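UDP-D-quinovosamine 4-dehydrogenase (Vibrio fischeri, PDB 3NKL) is probably an oxidoreductase and lyase of the polysaccharide synthase family that acts on a UDP-sugar, represented here by a Rossmann-like domain of the CoA-binding family. Local coordinates at residues Leu8-Gly13 and Val69-Pro74. Sequence-based numbering, arbitrary orientation.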
ATOM      1  N   LEU B   8       9.454 -14.787   2.736  1.00 17.84           N
ATOM      2  CA  LEU B   8       8.340 -14.209   2.016  1.00 19.72           C
ATOM      3  C   LEU B   8       8.165 -12.776   2.491  1.00 24.52           C
ATOM      4  O   LEU B   8       8.443 -12.458   3.659  1.00 18.40           O
ATOM      5  CB  LEU B   8       7.033 -14.956   2.289  1.00 16.42           C
ATOM      6  CG  LEU B   8       6.996 -16.455   1.981  1.00 26.46           C
ATOM      7  CD1 LEU B   8       5.675 -17.033   2.462  1.00 21.07           C
ATOM      8  CD2 LEU B   8       7.168 -16.670   0.480  1.00 25.23           C
ATOM      9  N   ILE B   9       7.682 -11.923   1.595  1.00 16.34           N
ATOM     10  CA  ILE B   9       7.323 -10.552   1.979  1.00 14.28           C
ATOM     11  C   ILE B   9       5.816 -10.434   1.938  1.00 19.22           C
ATOM     12  O   ILE B   9       5.191 -10.686   0.901  1.00 20.91           O
ATOM     13  CB  ILE B   9       7.926  -9.508   1.026  1.00 16.88           C
ATOM     14  CG1 ILE B   9       9.457  -9.531   1.134  1.00 19.60           C
ATOM     15  CG2 ILE B   9       7.324  -8.100   1.302  1.00 14.34           C
ATOM     16  CD1 ILE B   9      10.152  -8.596   0.166  1.00 20.79           C
ATOM     17  N   TYR B  10       5.225 -10.089   3.081  1.00 13.37           N
ATOM     18  CA  TYR B  10       3.788  -9.911   3.161  1.00 14.74           C
ATOM     19  C   TYR B  10       3.527  -8.448   2.818  1.00 15.26           C
ATOM     20  O   TYR B  10       3.913  -7.563   3.570  1.00 17.88           O
ATOM     21  CB  TYR B  10       3.301 -10.215   4.583  1.00 17.93           C
ATOM     22  CG  TYR B  10       1.877 -10.707   4.684  1.00 16.66           C
ATOM     23  CD1 TYR B  10       0.801  -9.889   4.331  1.00 22.43           C
ATOM     24  CD2 TYR B  10       1.601 -11.994   5.138  1.00 17.10           C
ATOM     25  CE1 TYR B  10      -0.505 -10.338   4.428  1.00 24.87           C
ATOM     26  CE2 TYR B  10       0.292 -12.449   5.245  1.00 19.94           C
ATOM     27  CZ  TYR B  10      -0.745 -11.629   4.880  1.00 25.15           C
ATOM     28  OH  TYR B  10      -2.027 -12.102   4.994  1.00 25.76           O
ATOM     29  N   GLY B  11       2.875  -8.209   1.679  1.00 16.17           N
ATOM     30  CA  GLY B  11       2.538  -6.867   1.217  1.00 19.52           C
ATOM     31  C   GLY B  11       3.195  -6.663  -0.139  1.00 22.05           C
ATOM     32  O   GLY B  11       4.413  -6.512  -0.215  1.00 20.29           O
ATOM     33  N   ALA B  12       2.394  -6.682  -1.203  1.00 20.08           N
ATOM     34  CA  ALA B  12       2.913  -6.494  -2.557  1.00 23.07           C
ATOM     35  C   ALA B  12       2.542  -5.135  -3.147  1.00 27.27           C
ATOM     36  O   ALA B  12       2.334  -5.007  -4.359  1.00 28.27           O
ATOM     37  CB  ALA B  12       2.447  -7.631  -3.485  1.00 27.58           C
ATOM     38  N   GLY B  13       2.470  -4.121  -2.290  1.00 19.21           N
ATOM     39  CA  GLY B  13       2.223  -2.759  -2.743  1.00 17.02           C
ATOM     40  C   GLY B  13       3.566  -2.071  -2.881  1.00 22.04           C
ATOM     41  O   GLY B  13       4.609  -2.724  -2.844  1.00 22.90           O
ATOM     42  N   VAL B  69       9.275 -14.386   7.865  1.00 14.63           N
ATOM     43  CA  VAL B  69       8.392 -13.640   6.986  1.00 15.94           C
ATOM     44  C   VAL B  69       8.495 -12.167   7.356  1.00 18.43           C
ATOM     45  O   VAL B  69       8.500 -11.817   8.537  1.00 18.71           O
ATOM     46  CB  VAL B  69       6.932 -14.166   7.064  1.00 14.95           C
ATOM     47  CG1 VAL B  69       5.959 -13.217   6.337  1.00 12.96           C
ATOM     48  CG2 VAL B  69       6.861 -15.603   6.489  1.00 18.07           C
ATOM     49  N   LEU B  70       8.634 -11.312   6.348  1.00 11.82           N
ATOM     50  CA  LEU B  70       8.800  -9.878   6.563  1.00 15.67           C
ATOM     51  C   LEU B  70       7.511  -9.135   6.225  1.00 16.56           C
ATOM     52  O   LEU B  70       6.960  -9.301   5.139  1.00 20.71           O
ATOM     53  CB  LEU B  70       9.931  -9.352   5.677  1.00 14.83           C
ATOM     54  CG  LEU B  70      11.264 -10.109   5.732  1.00 20.75           C
ATOM     55  CD1 LEU B  70      12.276  -9.363   4.861  1.00 19.75           C
ATOM     56  CD2 LEU B  70      11.757 -10.226   7.153  1.00 18.52           C
ATOM     57  N   LEU B  71       7.048  -8.289   7.134  1.00 16.98           N
ATOM     58  CA  LEU B  71       5.807  -7.545   6.903  1.00 15.52           C
ATOM     59  C   LEU B  71       6.107  -6.189   6.287  1.00 20.22           C
ATOM     60  O   LEU B  71       6.881  -5.413   6.840  1.00 16.49           O
ATOM     61  CB  LEU B  71       5.053  -7.325   8.208  1.00 10.24           C
ATOM     62  CG  LEU B  71       4.651  -8.592   8.967  1.00 19.73           C
ATOM     63  CD1 LEU B  71       3.851  -8.208  10.190  1.00 17.59           C
ATOM     64  CD2 LEU B  71       3.834  -9.517   8.085  1.00 18.43           C
ATOM     65  N   ALA B  72       5.497  -5.918   5.141  1.00 12.24           N
ATOM     66  CA  ALA B  72       5.612  -4.626   4.497  1.00 17.88           C
ATOM     67  C   ALA B  72       4.191  -4.139   4.204  1.00 17.74           C
ATOM     68  O   ALA B  72       3.809  -3.944   3.044  1.00 17.35           O
ATOM     69  CB  ALA B  72       6.443  -4.737   3.211  1.00 19.05           C
ATOM     70  N   VAL B  73       3.411  -3.976   5.275  1.00 16.21           N
ATOM     71  CA  VAL B  73       2.032  -3.504   5.179  1.00 14.52           C
ATOM     72  C   VAL B  73       1.782  -2.316   6.110  1.00 13.41           C
ATOM     73  O   VAL B  73       0.928  -2.374   6.994  1.00 14.01           O
ATOM     74  CB  VAL B  73       1.026  -4.619   5.514  1.00 19.64           C
ATOM     75  CG1 VAL B  73       0.944  -5.617   4.351  1.00 21.85           C
ATOM     76  CG2 VAL B  73       1.398  -5.319   6.840  1.00 18.75           C
ATOM     77  N   PRO B  74       2.524  -1.226   5.897  1.00 16.74           N
ATOM     78  CA  PRO B  74       2.379  -0.027   6.736  1.00 15.86           C
ATOM     79  C   PRO B  74       0.960   0.578   6.629  1.00 17.74           C
ATOM     80  O   PRO B  74       0.539   1.326   7.515  1.00 19.72           O
ATOM     81  CB  PRO B  74       3.434   0.937   6.166  1.00 16.13           C
ATOM     82  CG  PRO B  74       3.692   0.458   4.758  1.00 16.14           C
ATOM     83  CD  PRO B  74       3.582  -1.070   4.879  1.00 14.47           C
TER
HETATM   84  O   HOH W   1       3.358  -3.385   0.342  1.00 19.98           O
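Leu8, Ile9 and Tyr10 pair in parallel with Val69, Leu70 and Leu71 through three backbone hydrogen bonds. Leu70 N donates to Leu8 O (2.9 Å), Tyr10 N to Leu70 O (2.8 Å) and, just past the second strand, Ala72 N to Tyr10 O (2.8 Å). Both backbone polar atoms of Tyr10 are thus used.

Apolar contacts line both faces of the sheet. On one, Leu71 CD2 lies 3.6 Å from Tyr10 CB, the two side chains running side by side; Tyr10 CG is anti to the backbone N (chi1 -152°), and the ring leads away to a hydrogen bond from its hydroxyl to Asp37. On the other, Ile9 CG2 meets Ala72 CB at 4.0 Å. Beyond the strands, Val73 CG1 packs against Gly11 CA (3.7 Å) and lies close to Tyr10 O, with Gly11 in a positive-phi conformation (phi 121°).

A water accepts from Gly13 N and donates to Ala72 O, joining the two loops. Gly11 and Gly13 fit a Rossmann-type GxGxxG turn, with Gly13 as N-cap of helix 14-25.

These are adjacent central strands: 29-35 flanks 5-10, and 94-97 flanks 68-71. Helix 14-25 covers Ile9 and Leu70, while helix 78-89 covers Tyr10 and Leu71.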